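Local coordinates for IPT/TIG domain-containing protein BACOVA_02650 (Bacteroides ovatus, PDB 5E7H) that binds polysaccharide at the bacterial cell surface and probably captures xyloglucan there before its transport into the periplasm for degradation, at residues V89-D94 and T232-Y237; A143-T148 and D225-N230. One frame throughout, in Å; residues are numbered along the deposited sequence.

Both contacts lie in the xyloglucan-binding domain that follows the IPT/TIG domain, with their centres about 13 Å apart. Along the chain the segments of interaction 2 both fall between those of interaction 1: the order is 89-94, 143-148, 225-230, 232-237. Interaction 1 joins the strands 89-91 and 233-240, members of two different antiparallel sheets; interaction 2 sets the loop after strand 133-142 against the short helix 223-227. The loop links the two, since Gln-144 N probably bonds to Ile-90 O and Ala-143 N to Thr-232 O. Trp-145 of interaction 2 also packs against Ile-90 and the backbone of Thr-232 and His-233, so loop 143-148 ties helix 223-227 to both strands.

Interaction 1. Residues V89-D94 and T232-Y237; sequences VILNYD and THIGVY. With NA (sodium ion), chain I; FMT (formic acid), chain F.
Ile-234 reaches from strand 233-240 to two neighbouring residues of strand 89-91, using a different branch for each. Its CD1 meets CD1 of Ile-90 at 4.0 Å, the two side chains crossing at about a right angle, while its CG2 lies 3.8 Å from CD2 of Leu-91. CG1 anti to the backbone N (chi1 179°) carries CD1 to Ile-90, and CG2, between the backbone N and the carbonyl carbon, faces Leu-91. All three residues are buried, and the contact is purely apolar; the nearest CA atoms, of Leu-91 and Ile-234, are 8.7 Å apart, too far for paired strands.

Polar groups of the two segments do not bond to each other. Beyond strand 89-91 the chain turns at Asn-92, whose OD1 accepts from Asp-94 N at 2.8 Å, an Asx turn; the donor stands above the carbonyl plane, 41° out of it. Asn-92 O binds a sodium ion at 2.8 Å, and a water joins it at 2.6 Å from the metal; Asn-119, Thr-121 and Asp-253 supply further ligands. On the other strand, His-233 NE2 and Tyr-237 OH share a hydrogen bond of 3.0 Å.

Leu-91 CD1 also rests 3.8 Å above one face of the Tyr-93 ring, toward its rim, so its two methyls serve the turn and Ile-234. These apolar side chains meet between two antiparallel sheets of the domain, as in a beta-sandwich interior: Phe-255 of strand 246-259 and the loop residue Trp-145 touch Ile-90, Leu-91 packs on Ser-141 of strand 133-142, and Ile-234 on Met-181 of strand 176-181.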
loop_
_atom_site.group_PDB
_atom_site.type_symbol
_atom_site.label_atom_id
_atom_site.label_comp_id
_atom_site.label_asym_id
_atom_site.label_seq_id
_atom_site.Cartn_x
_atom_site.Cartn_y
_atom_site.Cartn_z
ATOM N N VAL A 89 -8.966 -3.584 -4.071
ATOM C CA VAL A 89 -7.941 -4.561 -3.740
ATOM C C VAL A 89 -7.980 -5.679 -4.775
ATOM O O VAL A 89 -9.049 -6.213 -5.082
ATOM C CB VAL A 89 -8.142 -5.114 -2.324
ATOM C CG1 VAL A 89 -7.167 -6.236 -1.990
ATOM C CG2 VAL A 89 -7.984 -3.976 -1.309
ATOM N N ILE A 90 -6.798 -6.020 -5.300
ATOM C CA ILE A 90 -6.659 -7.062 -6.303
ATOM C C ILE A 90 -5.966 -8.318 -5.745
ATOM O O ILE A 90 -6.039 -9.373 -6.359
ATOM C CB ILE A 90 -5.889 -6.540 -7.540
ATOM C CG1 ILE A 90 -4.475 -6.077 -7.193
ATOM C CG2 ILE A 90 -6.698 -5.406 -8.208
ATOM C CD1 ILE A 90 -3.593 -5.877 -8.381
ATOM N N LEU A 91 -5.308 -8.203 -4.589
ATOM C CA LEU A 91 -4.568 -9.328 -4.013
ATOM C C LEU A 91 -4.312 -9.062 -2.533
ATOM O O LEU A 91 -3.598 -8.118 -2.204
ATOM C CB LEU A 91 -3.244 -9.565 -4.756
ATOM C CG LEU A 91 -2.371 -10.702 -4.229
ATOM C CD1 LEU A 91 -3.028 -12.036 -4.345
ATOM C CD2 LEU A 91 -1.071 -10.697 -4.999
ATOM N N ASN A 92 -4.879 -9.894 -1.659
ATOM C CA ASN A 92 -4.575 -9.783 -0.220
ATOM C C ASN A 92 -4.234 -11.109 0.461
ATOM O O ASN A 92 -3.968 -11.104 1.660
ATOM C CB ASN A 92 -5.734 -9.095 0.529
ATOM C CG ASN A 92 -7.009 -9.899 0.535
ATOM O OD1 ASN A 92 -7.039 -11.085 0.229
ATOM N ND2 ASN A 92 -8.093 -9.251 0.955
ATOM N N TYR A 93 -4.221 -12.197 -0.301
ATOM C CA TYR A 93 -3.856 -13.534 0.200
ATOM C C TYR A 93 -4.821 -14.028 1.283
ATOM O O TYR A 93 -4.516 -14.988 2.026
ATOM C CB TYR A 93 -2.413 -13.522 0.706
ATOM C CG TYR A 93 -1.412 -13.224 -0.397
ATOM C CD1 TYR A 93 -1.173 -14.158 -1.403
ATOM C CD2 TYR A 93 -0.704 -12.048 -0.412
ATOM C CE1 TYR A 93 -0.257 -13.912 -2.419
ATOM C CE2 TYR A 93 0.210 -11.769 -1.447
ATOM C CZ TYR A 93 0.439 -12.721 -2.429
ATOM O OH TYR A 93 1.368 -12.477 -3.429
ATOM N N ASP A 94 -5.996 -13.410 1.351
ATOM C CA ASP A 94 -7.066 -13.829 2.271
ATOM C C ASP A 94 -8.419 -13.830 1.605
ATOM O O ASP A 94 -9.392 -13.303 2.136
ATOM C CB ASP A 94 -7.151 -12.916 3.459
ATOM C CG ASP A 94 -6.105 -13.230 4.502
ATOM O OD1 ASP A 94 -5.802 -14.424 4.741
ATOM O OD2 ASP A 94 -5.633 -12.260 5.033
ATOM N N THR A 232 -4.612 -13.346 -15.284
ATOM C CA THR A 232 -4.696 -12.819 -13.926
ATOM C C THR A 232 -3.356 -12.833 -13.199
ATOM O O THR A 232 -3.306 -12.599 -11.998
ATOM C CB THR A 232 -5.732 -13.569 -13.100
ATOM O OG1 THR A 232 -5.578 -14.963 -13.291
ATOM C CG2 THR A 232 -7.146 -13.180 -13.548
ATOM N N HIS A 233 -2.262 -13.025 -13.933
ATOM C CA HIS A 233 -0.935 -12.981 -13.315
ATOM C C HIS A 233 -0.576 -11.638 -12.706
ATOM O O HIS A 233 -0.652 -10.603 -13.353
ATOM C CB HIS A 233 0.121 -13.343 -14.356
ATOM C CG HIS A 233 1.527 -13.097 -13.915
ATOM N ND1 HIS A 233 2.374 -12.234 -14.576
ATOM C CD2 HIS A 233 2.250 -13.634 -12.904
ATOM C CE1 HIS A 233 3.555 -12.247 -13.988
ATOM N NE2 HIS A 233 3.505 -13.084 -12.966
ATOM N N ILE A 234 -0.138 -11.685 -11.447
ATOM C CA ILE A 234 0.675 -10.619 -10.863
ATOM C C ILE A 234 1.822 -11.336 -10.176
ATOM O O ILE A 234 1.607 -12.329 -9.480
ATOM C CB ILE A 234 -0.121 -9.701 -9.895
ATOM C CG1 ILE A 234 0.786 -8.629 -9.307
ATOM C CG2 ILE A 234 -0.794 -10.519 -8.788
ATOM C CD1 ILE A 234 0.049 -7.571 -8.502
ATOM N N GLY A 235 3.031 -10.818 -10.365
ATOM C CA GLY A 235 4.226 -11.453 -9.820
ATOM C C GLY A 235 5.092 -10.431 -9.123
ATOM O O GLY A 235 5.252 -9.307 -9.598
ATOM N N VAL A 236 5.630 -10.822 -7.973
ATOM C CA VAL A 236 6.576 -10.017 -7.202
ATOM C C VAL A 236 7.852 -10.851 -7.063
ATOM O O VAL A 236 7.829 -11.959 -6.527
ATOM C CB VAL A 236 6.011 -9.633 -5.822
ATOM C CG1 VAL A 236 7.038 -8.879 -4.982
ATOM C CG2 VAL A 236 4.723 -8.806 -5.983
ATOM N N TYR A 237 8.963 -10.336 -7.575
ATOM C CA TYR A 237 10.194 -11.128 -7.677
ATOM C C TYR A 237 11.353 -10.365 -7.066
ATOM O O TYR A 237 11.600 -9.221 -7.432
ATOM C CB TYR A 237 10.541 -11.459 -9.132
ATOM C CG TYR A 237 9.423 -12.050 -9.952
ATOM C CD1 TYR A 237 8.440 -11.228 -10.502
ATOM C CD2 TYR A 237 9.362 -13.413 -10.205
ATOM C CE1 TYR A 237 7.435 -11.749 -11.259
ATOM C CE2 TYR A 237 8.344 -13.949 -10.958
ATOM C CZ TYR A 237 7.385 -13.105 -11.489
ATOM O OH TYR A 237 6.358 -13.627 -12.247
HETATM NA NA NA I . -3.983 -9.591 3.988
HETATM C C FMT F . -11.015 -9.861 2.775
HETATM O O1 FMT F . -10.470 -9.690 3.902
HETATM O O2 FMT F . -10.619 -10.788 2.019
HETATM O O HOH W 1 -5.710 -7.621 3.946
#

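Interaction 2. Residues A143-T148 and D225-N230; sequences AQWVNT and DFLNRN. With NA (sodium ion), chain J; FMT (formic acid), chain B; FMT (formic acid), chain E.
An edge-to-face (T-shaped) aromatic pair fastens the loop after strand 133-142 to the short helix 223-227 of the xyloglucan-binding domain. Phe-226 turns its edge to one face of the Trp-145 indole: the centroids of its ring and the indole's six-membered ring are 4.8 Å apart, with the planes at 68°. The Phe-226 CZ atom leads, 3.6 Å from Trp-145 CZ3, and the opposite face of the indole carries CB of Ala-143, so the ring is sandwiched. Trp-145 NE1 is bonded to Ser-231 O, which helps fix its rotation.

Leu-227 divides its methyls between two loop residues. CD2 lies 3.6 Å from Trp-145 CB, and CD1 lies 3.7 Å from Thr-148 CG2; CG lies anti to the carbonyl carbon (chi1 -68°), which brings the fork of methyls toward the loop. Replacing Trp-145 by alanine would probably leave the edge of Phe-226 without its facing ring and Ser-231 O without its indole donor, opening a gap between Phe-226 and Ala-143 CB.

From the last helical residue, Leu-227, a type I beta turn runs to Asn-230, closed by a bond from Asn-230 N to Leu-227 O. The positive phi of Asn-230 (56°) marks the departure from helical geometry. Both ends of this turn hold a sodium ion, with Leu-227 O at 2.9 Å and Asn-230 OD1 at 2.7 Å from the metal.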
loop_
_atom_site.group_PDB
_atom_site.type_symbol
_atom_site.label_atom_id
_atom_site.label_comp_id
_atom_site.label_asym_id
_atom_site.label_seq_id
_atom_site.Cartn_x
_atom_site.Cartn_y
_atom_site.Cartn_z
ATOM N N ALA A 143 -4.351 -12.444 -9.500
ATOM C CA ALA A 143 -5.061 -11.283 -9.024
ATOM C C ALA A 143 -6.536 -11.422 -9.338
ATOM O O ALA A 143 -6.936 -12.142 -10.259
ATOM C CB ALA A 143 -4.505 -10.051 -9.674
ATOM N N GLN A 144 -7.347 -10.697 -8.583
ATOM C CA GLN A 144 -8.736 -10.444 -8.936
ATOM C C GLN A 144 -8.811 -9.000 -9.383
ATOM O O GLN A 144 -8.774 -8.089 -8.557
ATOM C CB GLN A 144 -9.648 -10.706 -7.744
ATOM C CG GLN A 144 -11.110 -10.465 -8.024
ATOM C CD GLN A 144 -11.964 -10.660 -6.790
ATOM O OE1 GLN A 144 -12.829 -9.837 -6.487
ATOM N NE2 GLN A 144 -11.720 -11.748 -6.065
ATOM N N TRP A 145 -8.824 -8.764 -10.698
ATOM C CA TRP A 145 -8.741 -7.376 -11.170
ATOM C C TRP A 145 -9.980 -6.612 -10.722
ATOM O O TRP A 145 -11.048 -7.190 -10.525
ATOM C CB TRP A 145 -8.579 -7.311 -12.699
ATOM C CG TRP A 145 -7.374 -8.074 -13.235
ATOM C CD1 TRP A 145 -7.417 -9.053 -14.175
ATOM C CD2 TRP A 145 -5.986 -7.936 -12.865
ATOM N NE1 TRP A 145 -6.158 -9.536 -14.423
ATOM C CE2 TRP A 145 -5.259 -8.876 -13.636
ATOM C CE3 TRP A 145 -5.275 -7.109 -11.985
ATOM C CZ2 TRP A 145 -3.873 -9.024 -13.531
ATOM C CZ3 TRP A 145 -3.898 -7.260 -11.884
ATOM C CH2 TRP A 145 -3.212 -8.220 -12.655
ATOM N N VAL A 146 -9.821 -5.298 -10.585
ATOM C CA VAL A 146 -10.916 -4.431 -10.152
ATOM C C VAL A 146 -12.034 -4.487 -11.190
ATOM O O VAL A 146 -11.794 -4.440 -12.397
ATOM C CB VAL A 146 -10.436 -2.973 -9.951
ATOM C CG1 VAL A 146 -11.576 -2.102 -9.440
ATOM C CG2 VAL A 146 -9.258 -2.932 -8.990
ATOM N N ASN A 147 -13.272 -4.600 -10.719
ATOM C CA ASN A 147 -14.428 -4.642 -11.578
ATOM C C ASN A 147 -14.594 -3.350 -12.370
ATOM O O ASN A 147 -14.288 -2.280 -11.847
ATOM C CB ASN A 147 -15.666 -4.893 -10.727
ATOM C CG ASN A 147 -16.845 -5.395 -11.532
ATOM O OD1 ASN A 147 -17.432 -4.676 -12.343
ATOM N ND2 ASN A 147 -17.208 -6.650 -11.299
ATOM N N THR A 148 -15.102 -3.436 -13.593
ATOM C CA THR A 148 -15.305 -2.235 -14.409
ATOM C C THR A 148 -16.458 -1.376 -13.870
ATOM O O THR A 148 -16.632 -0.228 -14.297
ATOM C CB THR A 148 -15.536 -2.564 -15.899
ATOM O OG1 THR A 148 -16.621 -3.484 -16.052
ATOM C CG2 THR A 148 -14.273 -3.137 -16.517
ATOM N N ASP A 225 -8.152 -2.527 -22.269
ATOM C CA ASP A 225 -7.113 -3.195 -23.057
ATOM C C ASP A 225 -6.269 -4.133 -22.179
ATOM O O ASP A 225 -5.897 -5.253 -22.579
ATOM C CB ASP A 225 -6.207 -2.162 -23.727
ATOM C CG ASP A 225 -6.937 -1.311 -24.743
ATOM O OD1 ASP A 225 -7.805 -1.826 -25.485
ATOM O OD2 ASP A 225 -6.634 -0.103 -24.787
ATOM N N PHE A 226 -5.945 -3.672 -20.974
ATOM C CA PHE A 226 -5.231 -4.449 -19.982
ATOM C C PHE A 226 -6.028 -5.700 -19.616
ATOM O O PHE A 226 -5.489 -6.819 -19.613
ATOM C CB PHE A 226 -4.957 -3.546 -18.767
ATOM C CG PHE A 226 -4.597 -4.269 -17.489
ATOM C CD1 PHE A 226 -3.347 -4.835 -17.317
ATOM C CD2 PHE A 226 -5.513 -4.336 -16.448
ATOM C CE1 PHE A 226 -3.021 -5.481 -16.101
ATOM C CE2 PHE A 226 -5.193 -4.959 -15.255
ATOM C CZ PHE A 226 -3.950 -5.531 -15.089
ATOM N N LEU A 227 -7.317 -5.532 -19.340
ATOM C CA LEU A 227 -8.153 -6.678 -18.974
ATOM C C LEU A 227 -8.208 -7.687 -20.124
ATOM O O LEU A 227 -8.254 -8.896 -19.883
ATOM C CB LEU A 227 -9.556 -6.238 -18.589
ATOM C CG LEU A 227 -9.675 -5.424 -17.286
ATOM C CD1 LEU A 227 -11.138 -5.016 -17.096
ATOM C CD2 LEU A 227 -9.153 -6.156 -16.071
ATOM N N ASN A 228 -8.194 -7.192 -21.356
ATOM C CA ASN A 228 -8.292 -8.072 -22.511
ATOM C C ASN A 228 -7.004 -8.850 -22.824
ATOM O O ASN A 228 -6.993 -9.607 -23.781
ATOM C CB ASN A 228 -8.758 -7.264 -23.736
ATOM C CG ASN A 228 -10.242 -6.986 -23.693
ATOM O OD1 ASN A 228 -10.959 -7.583 -22.906
ATOM N ND2 ASN A 228 -10.711 -6.072 -24.528
ATOM N N ARG A 229 -5.970 -8.689 -22.001
ATOM C CA ARG A 229 -4.817 -9.593 -22.070
ATOM C C ARG A 229 -5.214 -10.970 -21.561
ATOM O O ARG A 229 -4.516 -11.952 -21.828
ATOM C CB ARG A 229 -3.633 -9.029 -21.295
ATOM C CG ARG A 229 -3.112 -7.756 -21.946
ATOM C CD ARG A 229 -1.767 -7.293 -21.425
ATOM N NE ARG A 229 -0.657 -7.916 -22.119
ATOM C CZ ARG A 229 0.115 -7.341 -23.039
ATOM N NH1 ARG A 229 -0.042 -6.076 -23.436
ATOM N NH2 ARG A 229 1.080 -8.053 -23.553
ATOM N N ASN A 230 -6.333 -11.042 -20.845
ATOM C CA ASN A 230 -6.930 -12.304 -20.390
ATOM C C ASN A 230 -5.926 -13.152 -19.570
ATOM O O ASN A 230 -5.712 -14.362 -19.812
ATOM C CB ASN A 230 -7.482 -13.067 -21.582
ATOM C CG ASN A 230 -8.587 -12.288 -22.320
ATOM O OD1 ASN A 230 -9.252 -11.439 -21.711
ATOM N ND2 ASN A 230 -8.780 -12.569 -23.596
HETATM NA NA NA J . -9.980 -11.112 -19.129
HETATM C C FMT B . 2.052 -7.305 -26.496
HETATM O O1 FMT B . 2.282 -6.202 -25.928
HETATM O O2 FMT B . 2.228 -8.379 -25.853
HETATM C C FMT E . -16.405 -9.053 -8.816
HETATM O O1 FMT E . -16.666 -8.170 -7.955
HETATM O O2 FMT E . -15.470 -8.860 -9.641
#